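Local coordinates for protein purine phosphoribosyltransferase (Pyrococcus horikoshii, PDB 1VDM) that probably transfers a glycosyl group, as expected of a type I phosphoribosyltransferase assigned to purine substrates, at residues Asp2-Thr7 and Lys138-Pro143; Val33-Leu38 and Val55-Phe60; Glu113-Cys118 and Pro129-Phe134; Arg13-Leu18 and Val42-Ile47. All coordinates share one frame; numbering follows the deposited sequence.

Contact 1 (Asp2-Thr7 and Lys138-Pro143); sequences DKVYLT and KWIVFP
Val-141 O accepts from two donors: the backbone N-H of Leu-6, with Leu-6 N 3.2 Å from Val-141 O and the bond bent to 136°, and water 1, which sits 2.7 Å from Val-141 O. The same water also donates to Leu-6 O, so it ties the two segments together just past the paired strands. Val-4 makes the other two bonds of this short parallel pairing, giving its N-H to Trp-139 O (Val-4 N to Trp-139 O 2.8 Å) and taking the one from Val-141 N on Val-4 O at 2.7 Å. On one face, Tyr-5 and Val-141 lie alongside each other; with CG beside the backbone N (chi1 -61°), the tyrosine ring meets Val-141 CG2 in an off-centre CH-pi contact, 4.2 Å from CG2 to the ring centroid. Phe-147 meets the same ring edge to face. A serine in place of Tyr-5 would probably leave the Val-141 methyls and Phe-147 without their shared aromatic partner. On the other face, Leu-6 CG rests 3.9 Å from Ile-140 CG2, and Leu-6 CD1 reaches Phe-142 CE2. Strands 3-5 and 139-141 thus bring the N-terminal strand beside one late in the chain, probably as part of the hood found in relatives. The chemistry of the contact is divided: backbone bonds and one water set the alignment, while apolar groups pack both faces.

Contact 2 (Val33-Leu38 and Val55-Phe60); sequences VARGGL and VIDVKF
Asp-57 starts its path against Ala-34, its CB 3.9 Å from Ala-34 CB. With CG anti to the backbone N (chi1 -161°), the carboxylate turns toward 33-38: CG and OD2 stay against the Ala-34 methyl, OD2 being 3.6 Å from Ala-34 CB. OD1 carries the charge contacts. Lys-59 NZ approaches it from above the carboxylate plane at 2.8 Å from Asp-57 OD1, and Arg-35 NH2 adds a weak, bent salt-bridge bond at 3.3 Å from the same OD1, the guanidinium and carboxylate planes standing 74° apart. Lys-59 NZ is also hydrogen-bonded to Thr-74. An alanine at Asp-57 would probably leave Arg-35 and Lys-59, whose NH2 and NZ lie 3.0 Å apart, without the carboxylate they share. The backbones are joined by a straight bond, Ala-34 N to Ile-56 O 3.0 Å, while Leu-38 CD2 packs on Val-55 CG2 at 3.6 Å. The peptide before Arg-35 is cis; several type I phosphoribosyltransferases have a non-proline cis peptide in the pyrophosphate-binding loop, and this loop probably corresponds to it. The loop leaves strand 29-33 and enters helix 38-47, the first half of a beta-alpha-beta crossover to strand 53-61. Strand 29-33 lies between 53-61 and 85-90, with Thr-98 of helix 97-107 against Val-33.

Contact 3 (Glu113-Cys118 and Pro129-Phe134); sequences EIKIAC and PDYYVF
Tyr-131 bridges Ala-117 along strand 113-118, an outermost strand in this chain of the parallel-rich core sheet of the phosphoribosyltransferase fold; segment 129-134 runs beside it in the same direction. The Tyr-131 N-H is bonded to Ile-116 O, and Tyr-131 O takes the N-H of Cys-118, nearly straight at 2.9 Å from Cys-118 N to Tyr-131 O. The edge of the tyrosine ring meets the aliphatic part of Lys-115, with CE1 3.5 Å from Lys-115 CG, and Leu-18 and Leu-22 of helix 8-23 also touch this side chain. Cys-118 lies against Pro-129, its SG 3.8 Å from Pro-129 CG, at the first residue of 129-134. Asp-130 works through its carboxylate: with CG beside its own backbone N (chi1 -61°), the carboxylate reaches the backbone of strand 113-118, and OD1, met on its anti side 22° out of the carboxylate plane, accepts the Ile-116 N-H at 2.7 Å from Ile-116 N.

Contact 4 (Arg13-Leu18 and Val42-Ile47); sequences RAIFAL and VRLSHI
Arg-43 crosses Ile-15 at a slant, its CB 3.8 Å from Ile-15 CD1, and then bends twice along its chain to bring the guanidinium beside the Phe-16 ring. There the group turns its edge to the ring, Phe-16 CZ lying in the guanidinium plane, 3.5 Å from Arg-43 NH2, with the two planes 80° apart. Its main polar partner is elsewhere: NH1 forms a salt bridge with Asp-12, one turn before Phe-16 on the same helix. Leu-44 follows, crossing Ile-15 with CD2 3.9 Å from Ile-15 CG2. One turn on from Arg-43, Ile-47 ends the walk: its CD1 touches Ile-15 CG2 at 3.7 Å and reaches Phe-16 CE1 at 3.8 Å, so this one methyl meets both Ile-15 and Phe-16. The segments 13-18 and 42-47 cross at -47°, their axes 10.2 Å apart at closest approach. Phe-16 also stacks on Phe-16 of a neighbouring subunit, so the contact extends into the assembly. No hydrogen bond joins the two segments; their packing rests on apolar side chains, the aliphatic part of Arg-43 and the edge of its guanidinium against Phe-16, while the salt bridge to Asp-12 adds a charged tie between the same two helices.

Contacts 3 and 4 are the most closely joined, with centres 12 Å apart: Leu-18 CD2 rests 3.9 Å from Tyr-131 CB, so helix 8-23 packs on the loop beside strand 113-118. Contact 1 meets contact 3 through Leu-6 CD1, which is 3.7 Å from Phe-134 CD1. Contacts 2 and 3 sit on the same core sheet, their centres 16 Å apart, whereas contact 2 shares helix 38-47 with contact 4 and both face the same neighbouring subunit. In type I relatives the substrate site lies between hood and core; contact 1 probably belongs to the hood and contact 2 to the pyrophosphate loop, their nearest atoms about 6 Å apart.

Contact 1 (Asp2-Thr7 and Lys138-Pro143)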
loop_
_atom_site.group_PDB
_atom_site.type_symbol
_atom_site.label_atom_id
_atom_site.label_comp_id
_atom_site.label_asym_id
_atom_site.label_seq_id
_atom_site.Cartn_x
_atom_site.Cartn_y
_atom_site.Cartn_z
ATOM N N ASP G 2 18.184 -11.845 -40.649
ATOM C CA ASP G 2 17.873 -10.866 -41.684
ATOM C C ASP G 2 16.526 -10.196 -41.438
ATOM O O ASP G 2 15.821 -9.810 -42.378
ATOM C CB ASP G 2 17.878 -11.541 -43.061
ATOM C CG ASP G 2 17.191 -12.901 -43.051
ATOM O OD1 ASP G 2 15.990 -12.970 -42.698
ATOM O OD2 ASP G 2 17.860 -13.902 -43.398
ATOM N N LYS G 3 16.172 -10.077 -40.164
ATOM C CA LYS G 3 14.932 -9.436 -39.758
ATOM C C LYS G 3 15.267 -8.283 -38.815
ATOM O O LYS G 3 16.337 -8.257 -38.197
ATOM C CB LYS G 3 14.029 -10.433 -39.040
ATOM C CG LYS G 3 13.332 -11.427 -39.938
ATOM C CD LYS G 3 12.532 -12.414 -39.106
ATOM C CE LYS G 3 11.727 -13.356 -39.977
ATOM N NZ LYS G 3 10.989 -14.348 -39.154
ATOM N N VAL G 4 14.363 -7.317 -38.719
ATOM C CA VAL G 4 14.574 -6.182 -37.824
ATOM C C VAL G 4 13.605 -6.273 -36.646
ATOM O O VAL G 4 12.383 -6.219 -36.826
ATOM C CB VAL G 4 14.379 -4.826 -38.554
ATOM C CG1 VAL G 4 14.311 -3.676 -37.545
ATOM C CG2 VAL G 4 15.522 -4.597 -39.499
ATOM N N TYR G 5 14.164 -6.427 -35.448
ATOM C CA TYR G 5 13.359 -6.535 -34.227
ATOM C C TYR G 5 13.284 -5.221 -33.458
ATOM O O TYR G 5 14.144 -4.924 -32.636
ATOM C CB TYR G 5 13.917 -7.623 -33.295
ATOM C CG TYR G 5 13.919 -8.994 -33.904
ATOM C CD1 TYR G 5 14.917 -9.373 -34.809
ATOM C CD2 TYR G 5 12.901 -9.903 -33.619
ATOM C CE1 TYR G 5 14.897 -10.624 -35.417
ATOM C CE2 TYR G 5 12.870 -11.157 -34.222
ATOM C CZ TYR G 5 13.869 -11.509 -35.121
ATOM O OH TYR G 5 13.829 -12.731 -35.742
ATOM N N LEU G 6 12.243 -4.449 -33.728
ATOM C CA LEU G 6 11.984 -3.170 -33.069
ATOM C C LEU G 6 11.574 -3.347 -31.600
ATOM O O LEU G 6 10.629 -4.052 -31.273
ATOM C CB LEU G 6 10.872 -2.455 -33.837
ATOM C CG LEU G 6 11.396 -1.705 -35.064
ATOM C CD1 LEU G 6 10.360 -0.740 -35.644
ATOM C CD2 LEU G 6 12.640 -0.870 -34.763
ATOM N N THR G 7 12.272 -2.687 -30.669
ATOM C CA THR G 7 11.916 -2.744 -29.238
ATOM C C THR G 7 10.730 -1.822 -28.948
ATOM O O THR G 7 10.376 -0.978 -29.774
ATOM C CB THR G 7 13.050 -2.261 -28.331
ATOM O OG1 THR G 7 13.213 -0.849 -28.495
ATOM C CG2 THR G 7 14.331 -2.966 -28.655
ATOM N N LYS G 138 14.446 -5.034 -44.943
ATOM C CA LYS G 138 14.239 -6.283 -44.228
ATOM C C LYS G 138 12.818 -6.412 -43.709
ATOM O O LYS G 138 12.033 -5.458 -43.755
ATOM C CB LYS G 138 15.195 -6.382 -43.045
ATOM C CG LYS G 138 16.663 -6.387 -43.411
ATOM C CD LYS G 138 17.493 -6.737 -42.192
ATOM C CE LYS G 138 18.974 -6.679 -42.487
ATOM N NZ LYS G 138 19.768 -6.944 -41.256
ATOM N N TRP G 139 12.479 -7.606 -43.230
ATOM C CA TRP G 139 11.159 -7.817 -42.659
ATOM C C TRP G 139 11.254 -7.330 -41.209
ATOM O O TRP G 139 12.219 -7.645 -40.492
ATOM C CB TRP G 139 10.762 -9.293 -42.705
ATOM C CG TRP G 139 9.462 -9.577 -42.001
ATOM C CD1 TRP G 139 9.302 -9.965 -40.700
ATOM C CD2 TRP G 139 8.141 -9.454 -42.545
ATOM N NE1 TRP G 139 7.965 -10.090 -40.400
ATOM C CE2 TRP G 139 7.230 -9.784 -41.514
ATOM C CE3 TRP G 139 7.637 -9.095 -43.803
ATOM C CZ2 TRP G 139 5.846 -9.768 -41.702
ATOM C CZ3 TRP G 139 6.257 -9.079 -43.989
ATOM C CH2 TRP G 139 5.378 -9.415 -42.942
ATOM N N ILE G 140 10.266 -6.542 -40.793
ATOM C CA ILE G 140 10.259 -6.001 -39.440
ATOM C C ILE G 140 9.370 -6.767 -38.468
ATOM O O ILE G 140 8.173 -6.948 -38.711
ATOM C CB ILE G 140 9.787 -4.530 -39.414
ATOM C CG1 ILE G 140 10.539 -3.713 -40.456
ATOM C CG2 ILE G 140 10.039 -3.930 -38.028
ATOM C CD1 ILE G 140 9.983 -2.333 -40.630
ATOM N N VAL G 141 9.965 -7.216 -37.368
ATOM C CA VAL G 141 9.201 -7.902 -36.333
ATOM C C VAL G 141 8.967 -6.863 -35.246
ATOM O O VAL G 141 9.902 -6.429 -34.581
ATOM C CB VAL G 141 9.966 -9.088 -35.712
ATOM C CG1 VAL G 141 9.099 -9.747 -34.659
ATOM C CG2 VAL G 141 10.351 -10.090 -36.790
ATOM N N PHE G 142 7.718 -6.447 -35.088
ATOM C CA PHE G 142 7.376 -5.455 -34.077
ATOM C C PHE G 142 7.359 -6.046 -32.661
ATOM O O PHE G 142 7.277 -7.269 -32.484
ATOM C CB PHE G 142 6.035 -4.809 -34.421
ATOM C CG PHE G 142 6.088 -3.946 -35.638
ATOM C CD1 PHE G 142 5.587 -4.400 -36.858
ATOM C CD2 PHE G 142 6.663 -2.678 -35.578
ATOM C CE1 PHE G 142 5.654 -3.597 -38.009
ATOM C CE2 PHE G 142 6.737 -1.868 -36.724
ATOM C CZ PHE G 142 6.232 -2.328 -37.940
ATOM N N PRO G 143 7.423 -5.175 -31.630
ATOM C CA PRO G 143 7.428 -5.599 -30.222
ATOM C C PRO G 143 6.193 -6.398 -29.821
ATOM O O PRO G 143 6.240 -7.184 -28.880
ATOM C CB PRO G 143 7.510 -4.279 -29.453
ATOM C CG PRO G 143 7.879 -3.260 -30.469
ATOM C CD PRO G 143 7.234 -3.717 -31.723
HETATM O O HOH W 1 10.180 -6.917 -31.944
#

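Contact 2 (Val33-Leu38 and Val55-Phe60)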
loop_
_atom_site.group_PDB
_atom_site.type_symbol
_atom_site.label_atom_id
_atom_site.label_comp_id
_atom_site.label_asym_id
_atom_site.label_seq_id
_atom_site.Cartn_x
_atom_site.Cartn_y
_atom_site.Cartn_z
ATOM N N VAL G 33 -4.981 1.472 -39.111
ATOM C CA VAL G 33 -5.018 0.273 -39.939
ATOM C C VAL G 33 -4.641 -0.975 -39.137
ATOM O O VAL G 33 -3.559 -1.089 -38.577
ATOM C CB VAL G 33 -4.037 0.469 -41.096
ATOM C CG1 VAL G 33 -4.133 -0.706 -42.067
ATOM C CG2 VAL G 33 -4.357 1.755 -41.835
ATOM N N ALA G 34 -5.602 -1.915 -39.058
ATOM C CA ALA G 34 -5.351 -3.139 -38.307
ATOM C C ALA G 34 -4.403 -4.078 -39.057
ATOM O O ALA G 34 -4.312 -4.078 -40.277
ATOM C CB ALA G 34 -6.692 -3.835 -38.069
ATOM N N ARG G 35 -3.649 -4.873 -38.275
ATOM C CA ARG G 35 -3.780 -4.793 -36.825
ATOM C C ARG G 35 -2.626 -4.008 -36.198
ATOM O O ARG G 35 -2.760 -3.351 -35.174
ATOM C CB ARG G 35 -3.797 -6.218 -36.270
ATOM C CG ARG G 35 -4.776 -7.122 -37.017
ATOM C CD ARG G 35 -5.796 -7.769 -36.073
ATOM N NE ARG G 35 -7.028 -8.100 -36.793
ATOM C CZ ARG G 35 -7.166 -9.363 -37.234
ATOM N NH1 ARG G 35 -6.212 -10.251 -37.012
ATOM N NH2 ARG G 35 -8.282 -9.722 -37.874
ATOM N N GLY G 36 -1.445 -4.132 -36.832
ATOM C CA GLY G 36 -0.272 -3.443 -36.308
ATOM C C GLY G 36 -0.511 -1.937 -36.184
ATOM O O GLY G 36 -0.015 -1.266 -35.288
ATOM N N GLY G 37 -1.272 -1.400 -37.156
ATOM C CA GLY G 37 -1.556 0.030 -37.142
ATOM C C GLY G 37 -2.094 0.485 -35.783
ATOM O O GLY G 37 -1.901 1.616 -35.357
ATOM N N LEU G 38 -2.936 -0.323 -35.146
ATOM C CA LEU G 38 -3.645 0.128 -33.958
ATOM C C LEU G 38 -2.736 0.459 -32.768
ATOM O O LEU G 38 -3.155 1.168 -31.855
ATOM C CB LEU G 38 -4.707 -0.904 -33.543
ATOM C CG LEU G 38 -5.864 -1.129 -34.531
ATOM C CD1 LEU G 38 -6.848 -2.150 -33.969
ATOM C CD2 LEU G 38 -6.574 0.188 -34.810
ATOM N N VAL G 55 -11.364 2.688 -36.587
ATOM C CA VAL G 55 -10.612 1.504 -36.963
ATOM C C VAL G 55 -11.057 0.882 -38.280
ATOM O O VAL G 55 -12.253 0.733 -38.548
ATOM C CB VAL G 55 -10.694 0.432 -35.865
ATOM C CG1 VAL G 55 -9.986 -0.834 -36.315
ATOM C CG2 VAL G 55 -10.061 0.961 -34.590
ATOM N N ILE G 56 -10.080 0.532 -39.109
ATOM C CA ILE G 56 -10.364 -0.111 -40.384
ATOM C C ILE G 56 -9.481 -1.349 -40.503
ATOM O O ILE G 56 -8.324 -1.334 -40.083
ATOM C CB ILE G 56 -10.098 0.840 -41.580
ATOM C CG1 ILE G 56 -10.721 0.247 -42.848
ATOM C CG2 ILE G 56 -8.599 1.059 -41.761
ATOM C CD1 ILE G 56 -10.884 1.238 -43.990
ATOM N N ASP G 57 -10.039 -2.425 -41.046
ATOM C CA ASP G 57 -9.288 -3.667 -41.229
ATOM C C ASP G 57 -9.434 -4.114 -42.676
ATOM O O ASP G 57 -10.543 -4.365 -43.154
ATOM C CB ASP G 57 -9.809 -4.768 -40.291
ATOM C CG ASP G 57 -8.805 -5.910 -40.095
ATOM O OD1 ASP G 57 -9.071 -6.796 -39.245
ATOM O OD2 ASP G 57 -7.753 -5.923 -40.778
ATOM N N VAL G 58 -8.308 -4.190 -43.375
ATOM C CA VAL G 58 -8.302 -4.615 -44.769
ATOM C C VAL G 58 -7.606 -5.966 -44.867
ATOM O O VAL G 58 -6.526 -6.161 -44.312
ATOM C CB VAL G 58 -7.571 -3.594 -45.659
ATOM C CG1 VAL G 58 -7.619 -4.043 -47.106
ATOM C CG2 VAL G 58 -8.214 -2.224 -45.512
ATOM N N LYS G 59 -8.232 -6.900 -45.568
ATOM C CA LYS G 59 -7.648 -8.227 -45.712
ATOM C C LYS G 59 -7.583 -8.654 -47.179
ATOM O O LYS G 59 -8.340 -8.191 -48.022
ATOM C CB LYS G 59 -8.503 -9.215 -44.920
ATOM C CG LYS G 59 -7.710 -9.908 -43.808
ATOM C CD LYS G 59 -8.584 -10.255 -42.602
ATOM C CE LYS G 59 -8.253 -9.400 -41.374
ATOM N NZ LYS G 59 -9.457 -9.210 -40.567
ATOM N N PHE G 60 -6.647 -9.545 -47.491
ATOM C CA PHE G 60 -6.502 -9.968 -48.884
ATOM C C PHE G 60 -6.640 -11.490 -49.064
ATOM O O PHE G 60 -6.085 -12.292 -48.321
ATOM C CB PHE G 60 -5.130 -9.506 -49.380
ATOM C CG PHE G 60 -5.113 -8.014 -49.525
ATOM C CD1 PHE G 60 -4.662 -7.228 -48.472
ATOM C CD2 PHE G 60 -5.516 -7.429 -50.714
ATOM C CE1 PHE G 60 -4.613 -5.849 -48.613
ATOM C CE2 PHE G 60 -5.462 -6.044 -50.849
ATOM C CZ PHE G 60 -5.012 -5.250 -49.801
#

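Contact 3 (Glu113-Cys118 and Pro129-Phe134)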
loop_
_atom_site.group_PDB
_atom_site.type_symbol
_atom_site.label_atom_id
_atom_site.label_comp_id
_atom_site.label_asym_id
_atom_site.label_seq_id
_atom_site.Cartn_x
_atom_site.Cartn_y
_atom_site.Cartn_z
ATOM N N GLU G 113 -8.608 16.995 -45.778
ATOM C CA GLU G 113 -7.192 16.812 -46.071
ATOM C C GLU G 113 -6.794 15.442 -45.524
ATOM O O GLU G 113 -7.384 14.961 -44.557
ATOM C CB GLU G 113 -6.369 17.904 -45.385
ATOM C CG GLU G 113 -4.992 18.154 -45.990
ATOM C CD GLU G 113 -4.211 19.230 -45.237
ATOM O OE1 GLU G 113 -4.847 20.176 -44.718
ATOM O OE2 GLU G 113 -2.964 19.141 -45.172
ATOM N N ILE G 114 -5.805 14.807 -46.140
ATOM C CA ILE G 114 -5.368 13.498 -45.679
ATOM C C ILE G 114 -3.856 13.401 -45.598
ATOM O O ILE G 114 -3.151 13.732 -46.550
ATOM C CB ILE G 114 -5.870 12.377 -46.601
ATOM C CG1 ILE G 114 -7.399 12.356 -46.606
ATOM C CG2 ILE G 114 -5.324 11.039 -46.136
ATOM C CD1 ILE G 114 -7.993 11.415 -47.634
ATOM N N LYS G 115 -3.373 12.950 -44.448
ATOM C CA LYS G 115 -1.949 12.775 -44.204
ATOM C C LYS G 115 -1.753 11.330 -43.772
ATOM O O LYS G 115 -2.687 10.687 -43.301
ATOM C CB LYS G 115 -1.478 13.714 -43.097
ATOM C CG LYS G 115 -0.337 14.630 -43.502
ATOM C CD LYS G 115 -0.786 15.658 -44.532
ATOM C CE LYS G 115 0.355 16.589 -44.908
ATOM N NZ LYS G 115 -0.062 17.509 -45.997
ATOM N N ILE G 116 -0.541 10.818 -43.926
ATOM C CA ILE G 116 -0.266 9.431 -43.570
ATOM C C ILE G 116 0.970 9.296 -42.703
ATOM O O ILE G 116 2.049 9.790 -43.057
ATOM C CB ILE G 116 -0.089 8.574 -44.838
ATOM C CG1 ILE G 116 -1.422 8.508 -45.588
ATOM C CG2 ILE G 116 0.429 7.184 -44.470
ATOM C CD1 ILE G 116 -1.315 7.935 -46.970
ATOM N N ALA G 117 0.801 8.619 -41.569
ATOM C CA ALA G 117 1.893 8.417 -40.628
ATOM C C ALA G 117 2.152 6.937 -40.389
ATOM O O ALA G 117 1.219 6.154 -40.192
ATOM C CB ALA G 117 1.576 9.114 -39.311
ATOM N N CYS G 118 3.428 6.566 -40.404
ATOM C CA CYS G 118 3.845 5.184 -40.201
ATOM C C CYS G 118 5.108 5.133 -39.372
ATOM O O CYS G 118 5.873 6.094 -39.327
ATOM C CB CYS G 118 4.134 4.498 -41.543
ATOM S SG CYS G 118 2.702 4.172 -42.569
ATOM N N PRO G 129 4.895 7.402 -46.800
ATOM C CA PRO G 129 4.194 8.077 -45.701
ATOM C C PRO G 129 4.597 9.547 -45.618
ATOM O O PRO G 129 5.740 9.903 -45.905
ATOM C CB PRO G 129 4.641 7.282 -44.469
ATOM C CG PRO G 129 4.959 5.916 -45.037
ATOM C CD PRO G 129 5.699 6.280 -46.291
ATOM N N ASP G 130 3.660 10.407 -45.242
ATOM C CA ASP G 130 3.993 11.817 -45.121
ATOM C C ASP G 130 4.923 11.980 -43.930
ATOM O O ASP G 130 5.746 12.895 -43.900
ATOM C CB ASP G 130 2.730 12.651 -44.960
ATOM C CG ASP G 130 1.816 12.521 -46.155
ATOM O OD1 ASP G 130 0.878 11.696 -46.105
ATOM O OD2 ASP G 130 2.055 13.227 -47.160
ATOM N N TYR G 131 4.799 11.063 -42.969
ATOM C CA TYR G 131 5.639 11.051 -41.774
ATOM C C TYR G 131 5.987 9.613 -41.385
ATOM O O TYR G 131 5.096 8.782 -41.236
ATOM C CB TYR G 131 4.924 11.704 -40.583
ATOM C CG TYR G 131 4.331 13.065 -40.845
ATOM C CD1 TYR G 131 2.992 13.205 -41.190
ATOM C CD2 TYR G 131 5.110 14.215 -40.746
ATOM C CE1 TYR G 131 2.438 14.459 -41.433
ATOM C CE2 TYR G 131 4.571 15.467 -40.986
ATOM C CZ TYR G 131 3.235 15.582 -41.329
ATOM O OH TYR G 131 2.700 16.822 -41.570
ATOM N N TYR G 132 7.271 9.319 -41.211
ATOM C CA TYR G 132 7.701 7.982 -40.808
ATOM C C TYR G 132 9.068 8.075 -40.141
ATOM O O TYR G 132 9.742 9.092 -40.262
ATOM C CB TYR G 132 7.728 7.017 -42.016
ATOM C CG TYR G 132 8.851 7.219 -43.018
ATOM C CD1 TYR G 132 10.142 6.759 -42.754
ATOM C CD2 TYR G 132 8.618 7.868 -44.234
ATOM C CE1 TYR G 132 11.176 6.941 -43.672
ATOM C CE2 TYR G 132 9.643 8.056 -45.160
ATOM C CZ TYR G 132 10.920 7.593 -44.873
ATOM O OH TYR G 132 11.943 7.801 -45.771
ATOM N N VAL G 133 9.476 7.022 -39.437
ATOM C CA VAL G 133 10.756 7.031 -38.730
ATOM C C VAL G 133 11.807 6.045 -39.233
ATOM O O VAL G 133 12.985 6.390 -39.357
ATOM C CB VAL G 133 10.540 6.760 -37.222
ATOM C CG1 VAL G 133 11.877 6.722 -36.492
ATOM C CG2 VAL G 133 9.638 7.822 -36.636
ATOM N N PHE G 134 11.390 4.815 -39.511
ATOM C CA PHE G 134 12.336 3.803 -39.962
ATOM C C PHE G 134 12.255 3.434 -41.441
ATOM O O PHE G 134 11.174 3.311 -42.021
ATOM C CB PHE G 134 12.200 2.545 -39.099
ATOM C CG PHE G 134 12.363 2.801 -37.627
ATOM C CD1 PHE G 134 11.278 2.674 -36.760
ATOM C CD2 PHE G 134 13.601 3.167 -37.104
ATOM C CE1 PHE G 134 11.428 2.909 -35.393
ATOM C CE2 PHE G 134 13.763 3.406 -35.734
ATOM C CZ PHE G 134 12.676 3.277 -34.879
#

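Contact 4 (Arg13-Leu18 and Val42-Ile47)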
loop_
_atom_site.group_PDB
_atom_site.type_symbol
_atom_site.label_atom_id
_atom_site.label_comp_id
_atom_site.label_asym_id
_atom_site.label_seq_id
_atom_site.Cartn_x
_atom_site.Cartn_y
_atom_site.Cartn_z
ATOM N N ARG G 13 9.559 6.000 -28.677
ATOM C CA ARG G 13 10.284 7.171 -29.148
ATOM C C ARG G 13 9.862 7.583 -30.563
ATOM O O ARG G 13 9.785 8.777 -30.881
ATOM C CB ARG G 13 11.785 6.918 -29.118
ATOM C CG ARG G 13 12.370 6.950 -27.740
ATOM C CD ARG G 13 13.863 6.777 -27.818
ATOM N NE ARG G 13 14.260 5.380 -27.949
ATOM C CZ ARG G 13 15.519 4.978 -28.054
ATOM N NH1 ARG G 13 16.507 5.865 -28.058
ATOM N NH2 ARG G 13 15.796 3.688 -28.104
ATOM N N ALA G 14 9.585 6.593 -31.405
ATOM C CA ALA G 14 9.168 6.857 -32.772
ATOM C C ALA G 14 7.802 7.516 -32.771
ATOM O O ALA G 14 7.547 8.438 -33.545
ATOM C CB ALA G 14 9.115 5.559 -33.568
ATOM N N ILE G 15 6.916 7.027 -31.908
ATOM C CA ILE G 15 5.573 7.580 -31.815
ATOM C C ILE G 15 5.607 9.005 -31.273
ATOM O O ILE G 15 4.844 9.853 -31.721
ATOM C CB ILE G 15 4.677 6.721 -30.903
ATOM C CG1 ILE G 15 4.369 5.394 -31.584
ATOM C CG2 ILE G 15 3.379 7.462 -30.586
ATOM C CD1 ILE G 15 3.517 4.480 -30.737
ATOM N N PHE G 16 6.491 9.264 -30.312
ATOM C CA PHE G 16 6.604 10.602 -29.736
ATOM C C PHE G 16 7.097 11.597 -30.777
ATOM O O PHE G 16 6.626 12.741 -30.825
ATOM C CB PHE G 16 7.534 10.608 -28.505
ATOM C CG PHE G 16 6.825 10.282 -27.207
ATOM C CD1 PHE G 16 5.785 11.092 -26.740
ATOM C CD2 PHE G 16 7.167 9.143 -26.466
ATOM C CE1 PHE G 16 5.088 10.771 -25.553
ATOM C CE2 PHE G 16 6.478 8.816 -25.282
ATOM C CZ PHE G 16 5.435 9.635 -24.829
ATOM N N ALA G 17 8.031 11.153 -31.615
ATOM C CA ALA G 17 8.584 11.994 -32.674
ATOM C C ALA G 17 7.495 12.339 -33.689
ATOM O O ALA G 17 7.364 13.481 -34.122
ATOM C CB ALA G 17 9.738 11.272 -33.361
ATOM N N LEU G 18 6.709 11.343 -34.065
ATOM C CA LEU G 18 5.637 11.554 -35.016
ATOM C C LEU G 18 4.637 12.545 -34.442
ATOM O O LEU G 18 4.178 13.445 -35.138
ATOM C CB LEU G 18 4.944 10.221 -35.334
ATOM C CG LEU G 18 5.837 9.204 -36.051
ATOM C CD1 LEU G 18 5.220 7.807 -35.996
ATOM C CD2 LEU G 18 6.042 9.648 -37.496
ATOM N N VAL G 42 -3.607 4.078 -31.301
ATOM C CA VAL G 42 -4.122 4.295 -29.955
ATOM C C VAL G 42 -3.245 5.302 -29.215
ATOM O O VAL G 42 -3.752 6.259 -28.642
ATOM C CB VAL G 42 -4.189 2.961 -29.147
ATOM C CG1 VAL G 42 -4.330 3.241 -27.661
ATOM C CG2 VAL G 42 -5.376 2.145 -29.617
ATOM N N ARG G 43 -1.935 5.082 -29.238
ATOM C CA ARG G 43 -1.006 5.982 -28.576
ATOM C C ARG G 43 -1.131 7.416 -29.103
ATOM O O ARG G 43 -1.168 8.365 -28.314
ATOM C CB ARG G 43 0.427 5.474 -28.738
ATOM C CG ARG G 43 0.796 4.357 -27.771
ATOM C CD ARG G 43 2.003 4.762 -26.934
ATOM N NE ARG G 43 1.772 6.068 -26.317
ATOM C CZ ARG G 43 2.727 6.847 -25.829
ATOM N NH1 ARG G 43 3.990 6.457 -25.878
ATOM N NH2 ARG G 43 2.417 8.027 -25.311
ATOM N N LEU G 44 -1.214 7.578 -30.423
ATOM C CA LEU G 44 -1.350 8.912 -31.004
ATOM C C LEU G 44 -2.698 9.545 -30.638
ATOM O O LEU G 44 -2.808 10.768 -30.509
ATOM C CB LEU G 44 -1.191 8.859 -32.530
ATOM C CG LEU G 44 0.226 8.659 -33.080
ATOM C CD1 LEU G 44 0.161 8.468 -34.596
ATOM C CD2 LEU G 44 1.107 9.851 -32.729
ATOM N N SER G 45 -3.723 8.715 -30.475
ATOM C CA SER G 45 -5.041 9.223 -30.102
ATOM C C SER G 45 -4.951 9.905 -28.733
ATOM O O SER G 45 -5.553 10.953 -28.515
ATOM C CB SER G 45 -6.056 8.087 -30.033
ATOM O OG SER G 45 -7.330 8.587 -29.673
ATOM N N HIS G 46 -4.194 9.296 -27.824
ATOM C CA HIS G 46 -3.993 9.821 -26.477
ATOM C C HIS G 46 -3.072 11.045 -26.489
ATOM O O HIS G 46 -3.442 12.106 -25.994
ATOM C CB HIS G 46 -3.385 8.737 -25.573
ATOM C CG HIS G 46 -4.352 7.668 -25.166
ATOM N ND1 HIS G 46 -5.295 7.854 -24.178
ATOM C CD2 HIS G 46 -4.520 6.398 -25.610
ATOM C CE1 HIS G 46 -6.002 6.746 -24.031
ATOM N NE2 HIS G 46 -5.552 5.848 -24.887
ATOM N N ILE G 47 -1.879 10.890 -27.066
ATOM C CA ILE G 47 -0.885 11.960 -27.139
ATOM C C ILE G 47 -1.350 13.251 -27.812
ATOM O O ILE G 47 -0.826 14.324 -27.523
ATOM C CB ILE G 47 0.387 11.492 -27.876
ATOM C CG1 ILE G 47 0.932 10.218 -27.235
ATOM C CG2 ILE G 47 1.452 12.576 -27.808
ATOM C CD1 ILE G 47 2.213 9.718 -27.873
#